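Local atomic coordinates of phosphodiesterase (Salpingoeca rosetta, PDB entry 7D7P), a protein that belongs to the cyclic nucleotide phosphodiesterase family of the HD superfamily, with an all-helical fold that carries a zinc and a magnesium ion. Residues E129-M139 and L241-L252. Sequence-based numbering, arbitrary orientation.
Sequences EFITEVELLAM and LAENNDQRLFVL
R248 grips the carboxylate of E135 side-on in a salt bridge that joins the N-terminal ends of two helices of the all-helical phosphodiesterase fold. NE reaches the syn lone pair of E135 OE1 at 2.8 Å, while NH2 meets OE2 at 2.8 Å; the two flat groups are turned 34° apart, so the pairing is twisted rather than coplanar. F130 packs against L241, A242, R248 and V251, its CB 3.8 Å from A242 N. Its CD1 lies 3.8 Å from R248 CG, and L241 CD1 sits over one ring face, 3.9 Å from the centroid, a CH-pi contact; V251 CG1 approaches CZ obliquely. L252 CD1 meets E135 CB, its CD2 meets I131 CD1, and its CB touches M139 SD at 3.8 Å. Segments 133-139 and 245-252 run roughly the same way (27°) with axes 12.1 Å apart, bridged by E135-R248, E135-L252 and M139-L252.

A second shell fixes the ion pair. In a capping box, E135 N donates to T132 OG1 and T132 N to E135 OE1, from above the carboxylate plane; OE1 thus accepts from T132 N and R248 NE. R205 of helix 200-215 makes a further salt bridge to OE2, so the carboxylate probably stays ionised. Extended as far as CD, R248 passes F130; a bend at chi3 (69°) then sets NE and NH2 on E135, while NH1 donates to L241 O in the carbonyl plane and NH2 also bonds to N245 OD1 from above the amide carbonyl plane, at 3.2 Å.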
ATOM      1  N   GLU A 129     -24.712  22.735  -1.559  1.00 28.57           N
ATOM      2  CA  GLU A 129     -26.021  22.666  -0.925  1.00 33.20           C
ATOM      3  C   GLU A 129     -25.979  22.723   0.598  1.00 33.21           C
ATOM      4  O   GLU A 129     -27.038  22.641   1.229  1.00 33.23           O
ATOM      5  CB  GLU A 129     -26.758  21.401  -1.383  1.00 29.44           C
ATOM      6  CG  GLU A 129     -27.178  21.443  -2.851  1.00 26.24           C
ATOM      7  CD  GLU A 129     -28.447  20.656  -3.127  1.00 41.40           C
ATOM      8  OE1 GLU A 129     -28.971  20.021  -2.188  1.00 41.70           O
ATOM      9  OE2 GLU A 129     -28.917  20.673  -4.285  1.00 32.11           O
ATOM     10  N   PHE A 130     -24.804  22.866   1.212  1.00 27.34           N
ATOM     11  CA  PHE A 130     -24.749  23.086   2.653  1.00 23.80           C
ATOM     12  C   PHE A 130     -23.840  24.226   3.090  1.00 26.84           C
ATOM     13  O   PHE A 130     -24.080  24.788   4.166  1.00 22.21           O
ATOM     14  CB  PHE A 130     -24.342  21.800   3.398  1.00 29.01           C
ATOM     15  CG  PHE A 130     -23.014  21.218   2.978  1.00 34.85           C
ATOM     16  CD1 PHE A 130     -21.825  21.711   3.494  1.00 23.86           C
ATOM     17  CD2 PHE A 130     -22.961  20.144   2.104  1.00 32.27           C
ATOM     18  CE1 PHE A 130     -20.609  21.163   3.122  1.00 24.63           C
ATOM     19  CE2 PHE A 130     -21.747  19.592   1.731  1.00 30.57           C
ATOM     20  CZ  PHE A 130     -20.570  20.103   2.240  1.00 27.22           C
ATOM     21  N   ILE A 131     -22.826  24.603   2.308  1.00 26.87           N
ATOM     22  CA  ILE A 131     -21.965  25.712   2.700  1.00 22.68           C
ATOM     23  C   ILE A 131     -22.750  27.017   2.634  1.00 26.85           C
ATOM     24  O   ILE A 131     -23.602  27.212   1.756  1.00 22.32           O
ATOM     25  CB  ILE A 131     -20.703  25.767   1.819  1.00 23.31           C
ATOM     26  CG1 ILE A 131     -19.625  26.627   2.484  1.00 24.62           C
ATOM     27  CG2 ILE A 131     -21.014  26.310   0.431  1.00 18.41           C
ATOM     28  CD1 ILE A 131     -18.315  26.667   1.721  1.00 21.88           C
ATOM     29  N   THR A 132     -22.481  27.910   3.580  1.00 23.27           N
ATOM     30  CA  THR A 132     -23.119  29.217   3.585  1.00 21.67           C
ATOM     31  C   THR A 132     -22.288  30.217   2.788  1.00 23.47           C
ATOM     32  O   THR A 132     -21.130  29.974   2.443  1.00 19.23           O
ATOM     33  CB  THR A 132     -23.326  29.721   5.015  1.00 20.39           C
ATOM     34  OG1 THR A 132     -22.093  30.253   5.520  1.00 22.49           O
ATOM     35  CG2 THR A 132     -23.801  28.591   5.918  1.00 24.83           C
ATOM     36  N   GLU A 133     -22.905  31.365   2.501  1.00 21.06           N
ATOM     37  CA  GLU A 133     -22.226  32.405   1.734  1.00 18.92           C
ATOM     38  C   GLU A 133     -21.001  32.928   2.470  1.00 21.97           C
ATOM     39  O   GLU A 133     -19.948  33.148   1.860  1.00 18.43           O
ATOM     40  CB  GLU A 133     -23.196  33.546   1.433  1.00 29.49           C
ATOM     41  CG  GLU A 133     -22.779  34.415   0.265  1.00 31.33           C
ATOM     42  CD  GLU A 133     -22.872  33.685  -1.056  1.00 40.51           C
ATOM     43  OE1 GLU A 133     -23.846  32.925  -1.248  1.00 43.11           O
ATOM     44  OE2 GLU A 133     -21.971  33.867  -1.902  1.00 37.95           O
ATOM     45  N   VAL A 134     -21.118  33.137   3.783  1.00 20.58           N
ATOM     46  CA  VAL A 134     -19.987  33.644   4.553  1.00 18.23           C
ATOM     47  C   VAL A 134     -18.874  32.603   4.616  1.00 21.97           C
ATOM     48  O   VAL A 134     -17.691  32.933   4.471  1.00 22.29           O
ATOM     49  CB  VAL A 134     -20.449  34.079   5.957  1.00 24.34           C
ATOM     50  CG1 VAL A 134     -19.253  34.307   6.871  1.00 19.50           C
ATOM     51  CG2 VAL A 134     -21.299  35.339   5.871  1.00 26.24           C
ATOM     52  N   GLU A 135     -19.233  31.331   4.812  1.00 18.89           N
ATOM     53  CA  GLU A 135     -18.225  30.275   4.855  1.00 16.05           C
ATOM     54  C   GLU A 135     -17.534  30.102   3.507  1.00 18.74           C
ATOM     55  O   GLU A 135     -16.352  29.747   3.462  1.00 21.95           O
ATOM     56  CB  GLU A 135     -18.859  28.958   5.305  1.00 19.53           C
ATOM     57  CG  GLU A 135     -19.345  28.965   6.751  1.00 14.04           C
ATOM     58  CD  GLU A 135     -20.315  27.838   7.053  1.00 22.35           C
ATOM     59  OE1 GLU A 135     -20.734  27.134   6.107  1.00 15.91           O
ATOM     60  OE2 GLU A 135     -20.667  27.662   8.239  1.00 22.05           O
ATOM     61  N   LEU A 136     -18.245  30.349   2.406  1.00 17.21           N
ATOM     62  CA  LEU A 136     -17.620  30.272   1.090  1.00 21.69           C
ATOM     63  C   LEU A 136     -16.552  31.346   0.930  1.00 20.39           C
ATOM     64  O   LEU A 136     -15.434  31.063   0.482  1.00 19.35           O
ATOM     65  CB  LEU A 136     -18.679  30.400  -0.005  1.00 18.19           C
ATOM     66  CG  LEU A 136     -18.171  30.389  -1.447  1.00 19.04           C
ATOM     67  CD1 LEU A 136     -17.477  29.073  -1.767  1.00 14.79           C
ATOM     68  CD2 LEU A 136     -19.313  30.655  -2.422  1.00 26.31           C
ATOM     69  N   LEU A 137     -16.882  32.590   1.292  1.00 16.15           N
ATOM     70  CA  LEU A 137     -15.890  33.659   1.267  1.00 20.00           C
ATOM     71  C   LEU A 137     -14.719  33.342   2.187  1.00 14.44           C
ATOM     72  O   LEU A 137     -13.562  33.616   1.847  1.00 15.69           O
ATOM     73  CB  LEU A 137     -16.541  34.986   1.663  1.00 17.92           C
ATOM     74  CG  LEU A 137     -15.623  36.198   1.836  1.00 17.72           C
ATOM     75  CD1 LEU A 137     -14.970  36.577   0.513  1.00 16.51           C
ATOM     76  CD2 LEU A 137     -16.393  37.378   2.418  1.00 15.99           C
ATOM     77  N   ALA A 138     -14.998  32.753   3.354  1.00 12.59           N
ATOM     78  CA  ALA A 138     -13.930  32.404   4.286  1.00 18.83           C
ATOM     79  C   ALA A 138     -13.007  31.332   3.717  1.00 12.61           C
ATOM     80  O   ALA A 138     -11.799  31.355   3.979  1.00 19.17           O
ATOM     81  CB  ALA A 138     -14.522  31.932   5.614  1.00 11.64           C
ATOM     82  N   MET A 139     -13.548  30.385   2.949  1.00 15.66           N
ATOM     83  CA  MET A 139     -12.709  29.329   2.394  1.00 14.42           C
ATOM     84  C   MET A 139     -11.766  29.873   1.327  1.00 16.20           C
ATOM     85  O   MET A 139     -10.629  29.404   1.200  1.00 16.32           O
ATOM     86  CB  MET A 139     -13.579  28.208   1.827  1.00 12.15           C
ATOM     87  CG  MET A 139     -14.327  27.420   2.895  1.00 18.96           C
ATOM     88  SD  MET A 139     -13.213  26.661   4.095  1.00 26.77           S
ATOM     89  CE  MET A 139     -12.432  25.420   3.065  1.00 23.75           C
ATOM     90  N   LEU A 241     -25.854  18.277   6.903  1.00 35.73           N
ATOM     91  CA  LEU A 241     -24.759  19.192   7.199  1.00 37.14           C
ATOM     92  C   LEU A 241     -25.221  20.642   7.275  1.00 35.99           C
ATOM     93  O   LEU A 241     -24.585  21.446   7.965  1.00 30.69           O
ATOM     94  CB  LEU A 241     -23.658  19.047   6.148  1.00 34.48           C
ATOM     95  CG  LEU A 241     -22.789  17.792   6.277  1.00 34.60           C
ATOM     96  CD1 LEU A 241     -21.968  17.561   5.016  1.00 27.18           C
ATOM     97  CD2 LEU A 241     -21.890  17.892   7.497  1.00 26.12           C
ATOM     98  N   ALA A 242     -26.320  20.990   6.599  1.00 37.17           N
ATOM     99  CA  ALA A 242     -26.786  22.371   6.584  1.00 37.40           C
ATOM    100  C   ALA A 242     -27.270  22.845   7.948  1.00 34.19           C
ATOM    101  O   ALA A 242     -27.423  24.054   8.149  1.00 51.03           O
ATOM    102  CB  ALA A 242     -27.901  22.537   5.551  1.00 36.42           C
ATOM    103  N   GLU A 243     -27.509  21.931   8.887  1.00 37.60           N
ATOM    104  CA  GLU A 243     -27.973  22.293  10.220  1.00 42.65           C
ATOM    105  C   GLU A 243     -26.933  22.088  11.308  1.00 47.41           C
ATOM    106  O   GLU A 243     -26.997  22.764  12.337  1.00 55.16           O
ATOM    107  CB  GLU A 243     -29.231  21.492  10.582  1.00 44.60           C
ATOM    108  N   ASN A 244     -25.979  21.179  11.111  1.00 47.49           N
ATOM    109  CA  ASN A 244     -24.939  20.900  12.102  1.00 36.56           C
ATOM    110  C   ASN A 244     -23.736  21.784  11.791  1.00 38.86           C
ATOM    111  O   ASN A 244     -22.962  21.501  10.873  1.00 30.02           O
ATOM    112  CB  ASN A 244     -24.571  19.420  12.092  1.00 41.63           C
ATOM    113  CG  ASN A 244     -23.875  18.981  13.368  1.00 48.16           C
ATOM    114  OD1 ASN A 244     -23.244  19.784  14.057  1.00 47.14           O
ATOM    115  ND2 ASN A 244     -23.982  17.696  13.687  1.00 51.18           N
ATOM    116  N   ASN A 245     -23.572  22.856  12.569  1.00 33.96           N
ATOM    117  CA  ASN A 245     -22.531  23.838  12.282  1.00 35.02           C
ATOM    118  C   ASN A 245     -21.139  23.265  12.519  1.00 35.45           C
ATOM    119  O   ASN A 245     -20.230  23.463  11.704  1.00 33.52           O
ATOM    120  CB  ASN A 245     -22.745  25.090  13.132  1.00 30.81           C
ATOM    121  CG  ASN A 245     -23.959  25.882  12.702  1.00 34.10           C
ATOM    122  OD1 ASN A 245     -24.640  25.522  11.743  1.00 32.78           O
ATOM    123  ND2 ASN A 245     -24.238  26.968  13.412  1.00 44.38           N
ATOM    124  N   ASP A 246     -20.948  22.566  13.638  1.00 27.68           N
ATOM    125  CA  ASP A 246     -19.625  22.044  13.962  1.00 32.85           C
ATOM    126  C   ASP A 246     -19.221  20.930  13.003  1.00 35.55           C
ATOM    127  O   ASP A 246     -18.048  20.826  12.622  1.00 23.59           O
ATOM    128  CB  ASP A 246     -19.597  21.555  15.409  1.00 37.08           C
ATOM    129  CG  ASP A 246     -19.492  22.695  16.408  1.00 50.69           C
ATOM    130  OD1 ASP A 246     -20.206  23.708  16.241  1.00 48.28           O
ATOM    131  OD2 ASP A 246     -18.695  22.579  17.361  1.00 54.66           O
ATOM    132  N   GLN A 247     -20.179  20.094  12.599  1.00 24.00           N
ATOM    133  CA  GLN A 247     -19.886  19.039  11.635  1.00 25.11           C
ATOM    134  C   GLN A 247     -19.621  19.610  10.246  1.00 28.53           C
ATOM    135  O   GLN A 247     -18.824  19.048   9.487  1.00 21.90           O
ATOM    136  CB  GLN A 247     -21.042  18.039  11.596  1.00 30.61           C
ATOM    137  CG  GLN A 247     -20.739  16.747  10.863  1.00 39.91           C
ATOM    138  CD  GLN A 247     -21.649  15.612  11.296  1.00 55.77           C
ATOM    139  OE1 GLN A 247     -21.707  15.264  12.475  1.00 52.99           O
ATOM    140  NE2 GLN A 247     -22.368  15.032  10.341  1.00 52.41           N
ATOM    141  N   ARG A 248     -20.275  20.722   9.899  1.00 24.18           N
ATOM    142  CA  ARG A 248     -20.003  21.369   8.619  1.00 26.15           C
ATOM    143  C   ARG A 248     -18.619  22.005   8.609  1.00 25.42           C
ATOM    144  O   ARG A 248     -17.924  21.975   7.586  1.00 22.16           O
ATOM    145  CB  ARG A 248     -21.078  22.413   8.316  1.00 23.83           C
ATOM    146  CG  ARG A 248     -20.943  23.059   6.944  1.00 22.33           C
ATOM    147  CD  ARG A 248     -22.149  23.927   6.608  1.00 27.85           C
ATOM    148  NE  ARG A 248     -22.220  25.132   7.431  1.00 26.93           N
ATOM    149  CZ  ARG A 248     -23.108  25.324   8.403  1.00 25.52           C
ATOM    150  NH1 ARG A 248     -24.003  24.386   8.680  1.00 28.06           N
ATOM    151  NH2 ARG A 248     -23.099  26.453   9.100  1.00 21.18           N
ATOM    152  N   LEU A 249     -18.199  22.586   9.736  1.00 20.94           N
ATOM    153  CA  LEU A 249     -16.856  23.150   9.819  1.00 23.59           C
ATOM    154  C   LEU A 249     -15.796  22.062   9.691  1.00 19.42           C
ATOM    155  O   LEU A 249     -14.749  22.276   9.066  1.00 18.27           O
ATOM    156  CB  LEU A 249     -16.684  23.918  11.130  1.00 24.69           C
ATOM    157  CG  LEU A 249     -15.307  24.550  11.359  1.00 27.33           C
ATOM    158  CD1 LEU A 249     -14.923  25.453  10.190  1.00 21.62           C
ATOM    159  CD2 LEU A 249     -15.265  25.322  12.672  1.00 24.45           C
ATOM    160  N   PHE A 250     -16.049  20.888  10.275  1.00 17.76           N
ATOM    161  CA  PHE A 250     -15.124  19.769  10.123  1.00 18.26           C
ATOM    162  C   PHE A 250     -14.940  19.406   8.654  1.00 18.71           C
ATOM    163  O   PHE A 250     -13.815  19.147   8.206  1.00 20.46           O
ATOM    164  CB  PHE A 250     -15.628  18.563  10.918  1.00 20.22           C
ATOM    165  CG  PHE A 250     -14.848  17.299  10.670  1.00 17.11           C
ATOM    166  CD1 PHE A 250     -13.626  17.092  11.288  1.00 20.99           C
ATOM    167  CD2 PHE A 250     -15.345  16.313   9.835  1.00 21.08           C
ATOM    168  CE1 PHE A 250     -12.909  15.933  11.068  1.00 18.88           C
ATOM    169  CE2 PHE A 250     -14.633  15.150   9.611  1.00 19.50           C
ATOM    170  CZ  PHE A 250     -13.413  14.961  10.227  1.00 22.55           C
ATOM    171  N   VAL A 251     -16.034  19.391   7.888  1.00 15.22           N
ATOM    172  CA  VAL A 251     -15.961  19.065   6.467  1.00 19.75           C
ATOM    173  C   VAL A 251     -15.155  20.117   5.713  1.00 19.57           C
ATOM    174  O   VAL A 251     -14.344  19.788   4.840  1.00 17.51           O
ATOM    175  CB  VAL A 251     -17.380  18.909   5.888  1.00 26.47           C
ATOM    176  CG1 VAL A 251     -17.341  18.861   4.366  1.00 16.70           C
ATOM    177  CG2 VAL A 251     -18.044  17.662   6.452  1.00 21.77           C
ATOM    178  N   LEU A 252     -15.363  21.396   6.037  1.00 18.55           N
ATOM    179  CA  LEU A 252     -14.573  22.451   5.408  1.00 20.77           C
ATOM    180  C   LEU A 252     -13.089  22.282   5.712  1.00 23.77           C
ATOM    181  O   LEU A 252     -12.242  22.454   4.828  1.00 21.87           O
ATOM    182  CB  LEU A 252     -15.062  23.825   5.870  1.00 21.57           C
ATOM    183  CG  LEU A 252     -16.534  24.155   5.612  1.00 18.12           C
ATOM    184  CD1 LEU A 252     -16.863  25.555   6.106  1.00 17.20           C
ATOM    185  CD2 LEU A 252     -16.870  24.008   4.137  1.00 22.38           C
TER